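Local structure of type IV pilin protein (5V0M) at residues L41-N44 against N48-L51; L51-V54 against F59-Q62. The protein is a non-core minor pilin of Neisseria meningitidis type IV pili, with a probable part in cell adhesion. All blocks are in the same frame, centred on the assembly; numbering follows the deposited sequence. Where two conformers were deposited one is given.

Contact 1 (L41-N44 against N48-L51)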
loop_
_atom_site.group_PDB
_atom_site.type_symbol
_atom_site.label_atom_id
_atom_site.label_comp_id
_atom_site.label_asym_id
_atom_site.label_seq_id
_atom_site.Cartn_x
_atom_site.Cartn_y
_atom_site.Cartn_z
ATOM N N LEU A 41 3.445 9.855 3.889
ATOM C CA LEU A 41 2.726 8.592 3.814
ATOM C C LEU A 41 2.747 7.881 5.159
ATOM O O LEU A 41 3.788 7.800 5.823
ATOM C CB LEU A 41 3.401 7.695 2.795
ATOM C CG LEU A 41 3.308 8.162 1.348
ATOM C CD1 LEU A 41 4.185 7.294 0.469
ATOM C CD2 LEU A 41 1.870 8.144 0.837
ATOM N N LYS A 42 1.589 7.356 5.555
ATOM C CA LYS A 42 1.477 6.585 6.782
ATOM C C LYS A 42 2.003 5.171 6.567
ATOM O O LYS A 42 1.700 4.510 5.566
ATOM C CB LYS A 42 0.018 6.519 7.234
ATOM C CG LYS A 42 -0.662 7.877 7.386
ATOM C CD LYS A 42 -0.071 8.702 8.523
ATOM C CE LYS A 42 -0.874 9.988 8.750
ATOM N NZ LYS A 42 -0.444 10.726 9.968
ATOM N N GLN A 43 2.789 4.711 7.527
ATOM C CA GLN A 43 3.471 3.437 7.454
ATOM C C GLN A 43 2.784 2.392 8.312
ATOM O O GLN A 43 1.842 2.645 9.068
ATOM C CB GLN A 43 4.914 3.610 7.910
ATOM C CG GLN A 43 5.683 4.592 7.078
ATOM C CD GLN A 43 5.821 4.128 5.655
ATOM O OE1 GLN A 43 6.105 2.960 5.389
ATOM N NE2 GLN A 43 5.612 5.033 4.733
ATOM N N ASN A 44 3.319 1.196 8.198
ATOM C CA ASN A 44 2.870 0.024 8.897
ATOM C C ASN A 44 4.094 -0.643 9.527
ATOM O O ASN A 44 5.178 -0.590 8.958
ATOM C CB ASN A 44 2.284 -0.780 7.762
ATOM C CG ASN A 44 1.665 -2.009 8.201
ATOM O OD1 ASN A 44 2.351 -2.936 8.557
ATOM N ND2 ASN A 44 0.356 -2.084 8.074
ATOM N N ASN A 48 6.631 -1.447 4.405
ATOM C CA ASN A 48 7.074 -0.107 4.034
ATOM C C ASN A 48 6.205 0.395 2.885
ATOM O O ASN A 48 6.089 -0.279 1.854
ATOM C CB ASN A 48 8.534 -0.192 3.601
ATOM C CG ASN A 48 9.459 -0.542 4.725
ATOM O OD1 ASN A 48 9.252 -0.121 5.861
ATOM N ND2 ASN A 48 10.494 -1.314 4.419
ATOM N N VAL A 49 5.558 1.542 3.068
ATOM C CA VAL A 49 4.633 2.082 2.079
ATOM C C VAL A 49 5.304 3.211 1.310
ATOM O O VAL A 49 5.831 4.153 1.914
ATOM C CB VAL A 49 3.332 2.553 2.757
ATOM C CG1 VAL A 49 2.404 3.199 1.760
ATOM C CG2 VAL A 49 2.642 1.377 3.465
ATOM N N THR A 50 5.247 3.140 -0.019
ATOM C CA THR A 50 5.814 4.157 -0.890
ATOM C C THR A 50 4.833 4.441 -2.013
ATOM O O THR A 50 3.865 3.710 -2.221
ATOM C CB THR A 50 7.129 3.653 -1.484
ATOM O OG1 THR A 50 6.876 2.435 -2.195
ATOM C CG2 THR A 50 8.170 3.415 -0.401
ATOM N N LEU A 51 5.062 5.532 -2.719
ATOM C CA LEU A 51 4.383 5.798 -3.977
ATOM C C LEU A 51 5.266 5.281 -5.087
ATOM O O LEU A 51 6.305 5.879 -5.388
ATOM C CB LEU A 51 4.139 7.290 -4.128
ATOM C CG LEU A 51 2.927 7.757 -3.338
ATOM C CD1 LEU A 51 3.021 9.253 -3.014
ATOM C CD2 LEU A 51 1.641 7.465 -4.122
HETATM O O HOH W 1 7.717 -1.024 7.897
#
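The flat carboxamide of Q43 meets V49 N and O at its two polar edge atoms, while K42 O sits over one face, 4.1 Å from CD of Q43. OE1 of Q43 accepts the V49 N-H (OE1–N 2.8 Å, nearly straight at 176°), the donor standing slightly off the carbonyl plane. NE2 of Q43 returns a bond to V49 O (3.0 Å), in the carbonyl plane, on a lone pair, with that oxygen almost exactly in the amide plane. Side chain thus replaces backbone as partner at the outer edge of strand 47-54. A bend at chi2 (-64°) folds the amide back over its own chain, and NE2 bonds L41 O weakly. On the side of that strand turned to the loop, CB of V49 lies 3.8 Å from K42 O, and CD1 of L41 reaches N of L51 (3.7 Å) and CG of L51 (4.0 Å), the two leucines crossing at a slant. A water bridges N44 O and OD1 of N48, donating to each. Helix 3-30 lies against V49 and L41 through N19. Two opposed bonds fix the rotation of the Q43 amide and satisfy both polar atoms of V49, tying the loop after the pilin helix to the sheet's edge.

Contact 2 (L51-V54 against F59-Q62); sequences LSKV and FTLQ
Opposite the single residue T60 stand two, S52 and K53, which makes a classic beta bulge and shifts the antiparallel register by one between the L51–L61 and K53–T60 pairs. The evidence is T60 O, which takes weak bonds from N of S52 (2.9 Å, but bent to 129°) and from N of K53 (3.4 Å). The return bond, T60 N to K53 O, is regular at 2.9 Å. With chi1 at 55°, OG of S52 sits between its own backbone N and carbonyl carbon, which brings it back over the partner strand, 3.4 Å from CG2 of T60. A water joins OG to OE1 of Q62, donating to the latter, while NE2 of Q62 is held by D64. The Q62 chain stays extended beyond CG, letting OE1 come to 3.8 Å from CB of S52.

K53 and T60 run alongside each other on one face; OG1 of T60 faces CD of K53 at 3.8 Å, so the aliphatic part of the lysine makes the contact while its bend at chi3 carries the amine onward. On the other face, CD2 of L51 lies between CB of F59 (3.9 Å) and CD2 of L61 (3.8 Å), the two leucines running alongside each other in one direction. The F59 ring is turned away from segment 51-54 toward M23 of helix 3-30 and meets F33 edge to face.

One backbone carbonyl therefore serves two successive N-H groups, neither with a strong bond, and the chain turns a corner at S52. The hairpin joins apolar packing on the L51, F59 and L61 face, which helix 3-30 covers, to a polar, water-bridged cluster around S52 and Q62.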
loop_
_atom_site.group_PDB
_atom_site.type_symbol
_atom_site.label_atom_id
_atom_site.label_comp_id
_atom_site.label_asym_id
_atom_site.label_seq_id
_atom_site.Cartn_x
_atom_site.Cartn_y
_atom_site.Cartn_z
ATOM N N LEU A 51 5.062 5.532 -2.719
ATOM C CA LEU A 51 4.383 5.798 -3.977
ATOM C C LEU A 51 5.266 5.281 -5.087
ATOM O O LEU A 51 6.305 5.879 -5.388
ATOM C CB LEU A 51 4.139 7.290 -4.128
ATOM C CG LEU A 51 2.927 7.757 -3.338
ATOM C CD1 LEU A 51 3.021 9.253 -3.014
ATOM C CD2 LEU A 51 1.641 7.465 -4.122
ATOM N N SER A 52 4.852 4.183 -5.705
ATOM C CA SER A 52 5.621 3.606 -6.792
ATOM C C SER A 52 5.402 4.351 -8.094
ATOM O O SER A 52 6.266 4.299 -8.979
ATOM C CB SER A 52 5.249 2.132 -6.948
ATOM O OG SER A 52 3.846 2.012 -7.115
ATOM N N LYS A 53 4.252 5.013 -8.242
ATOM C CA LYS A 53 3.930 5.801 -9.422
ATOM C C LYS A 53 3.177 7.037 -8.973
ATOM O O LYS A 53 2.251 6.940 -8.169
ATOM C CB LYS A 53 3.039 5.010 -10.378
ATOM C CG LYS A 53 3.676 3.717 -10.884
ATOM C CD LYS A 53 2.758 2.933 -11.825
ATOM C CE LYS A 53 2.436 3.737 -13.082
ATOM N NZ LYS A 53 1.829 2.901 -14.160
ATOM N N VAL A 54 3.570 8.196 -9.508
ATOM C CA VAL A 54 2.866 9.457 -9.297
ATOM C C VAL A 54 2.831 10.205 -10.613
ATOM O O VAL A 54 3.876 10.422 -11.235
ATOM C CB VAL A 54 3.542 10.349 -8.239
ATOM C CG1 VAL A 54 2.780 11.675 -8.094
ATOM C CG2 VAL A 54 3.628 9.628 -6.912
ATOM N N PHE A 59 -2.074 7.790 -9.180
ATOM C CA PHE A 59 -0.984 7.311 -8.344
ATOM C C PHE A 59 -1.131 5.816 -8.099
ATOM O O PHE A 59 -2.208 5.242 -8.246
ATOM C CB PHE A 59 -0.915 8.033 -6.997
ATOM C CG PHE A 59 -2.097 7.774 -6.122
ATOM C CD1 PHE A 59 -3.122 8.698 -6.030
ATOM C CD2 PHE A 59 -2.217 6.590 -5.395
ATOM C CE1 PHE A 59 -4.223 8.461 -5.223
ATOM C CE2 PHE A 59 -3.331 6.356 -4.597
ATOM C CZ PHE A 59 -4.325 7.293 -4.511
ATOM N N THR A 60 -0.021 5.196 -7.721
ATOM C CA THR A 60 -0.016 3.830 -7.204
ATOM C C THR A 60 0.796 3.823 -5.922
ATOM O O THR A 60 1.962 4.258 -5.913
ATOM C CB THR A 60 0.567 2.833 -8.197
ATOM O OG1 THR A 60 -0.209 2.842 -9.398
ATOM C CG2 THR A 60 0.537 1.423 -7.622
ATOM N N LEU A 61 0.167 3.358 -4.853
ATOM C CA LEU A 61 0.826 3.067 -3.595
ATOM C C LEU A 61 1.317 1.638 -3.605
ATOM O O LEU A 61 0.649 0.744 -4.132
ATOM C CB LEU A 61 -0.189 3.209 -2.471
ATOM C CG LEU A 61 -0.598 4.640 -2.179
ATOM C CD1 LEU A 61 -1.975 4.731 -1.540
ATOM C CD2 LEU A 61 0.464 5.275 -1.298
ATOM N N GLN A 62 2.468 1.406 -2.982
ATOM C CA GLN A 62 3.021 0.063 -2.864
ATOM C C GLN A 62 3.480 -0.215 -1.448
ATOM O O GLN A 62 4.182 0.601 -0.840
ATOM C CB GLN A 62 4.204 -0.099 -3.818
ATOM C CG GLN A 62 4.858 -1.484 -3.832
ATOM C CD GLN A 62 5.817 -1.648 -4.994
ATOM O OE1 GLN A 62 5.431 -1.540 -6.166
ATOM N NE2 GLN A 62 7.077 -1.881 -4.684
HETATM O O HOH W 2 3.810 -0.668 -7.933
#

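Contacts 1 and 2 share L51 and use successive parts of strand 47-54, with centres about 10 Å apart. Both are partly buried, each with an apolar side under helix 3-30 and a polar side nearer solvent; CD2 of L41 and CD2 of L61, 3.8 Å apart, join those apolar sides. They differ in what pairs the strand. In contact 1 a loop side chain pairs the strand's outer edge through two nearly straight bonds, whereas in contact 2 strand 59-65 pairs the inner edge through backbone groups, with weak bonds at the bulge beside one regular one. Between them, T50 O and N of Q62 (2.8 Å) probably form a hydrogen bond, continuing the hairpin ladder.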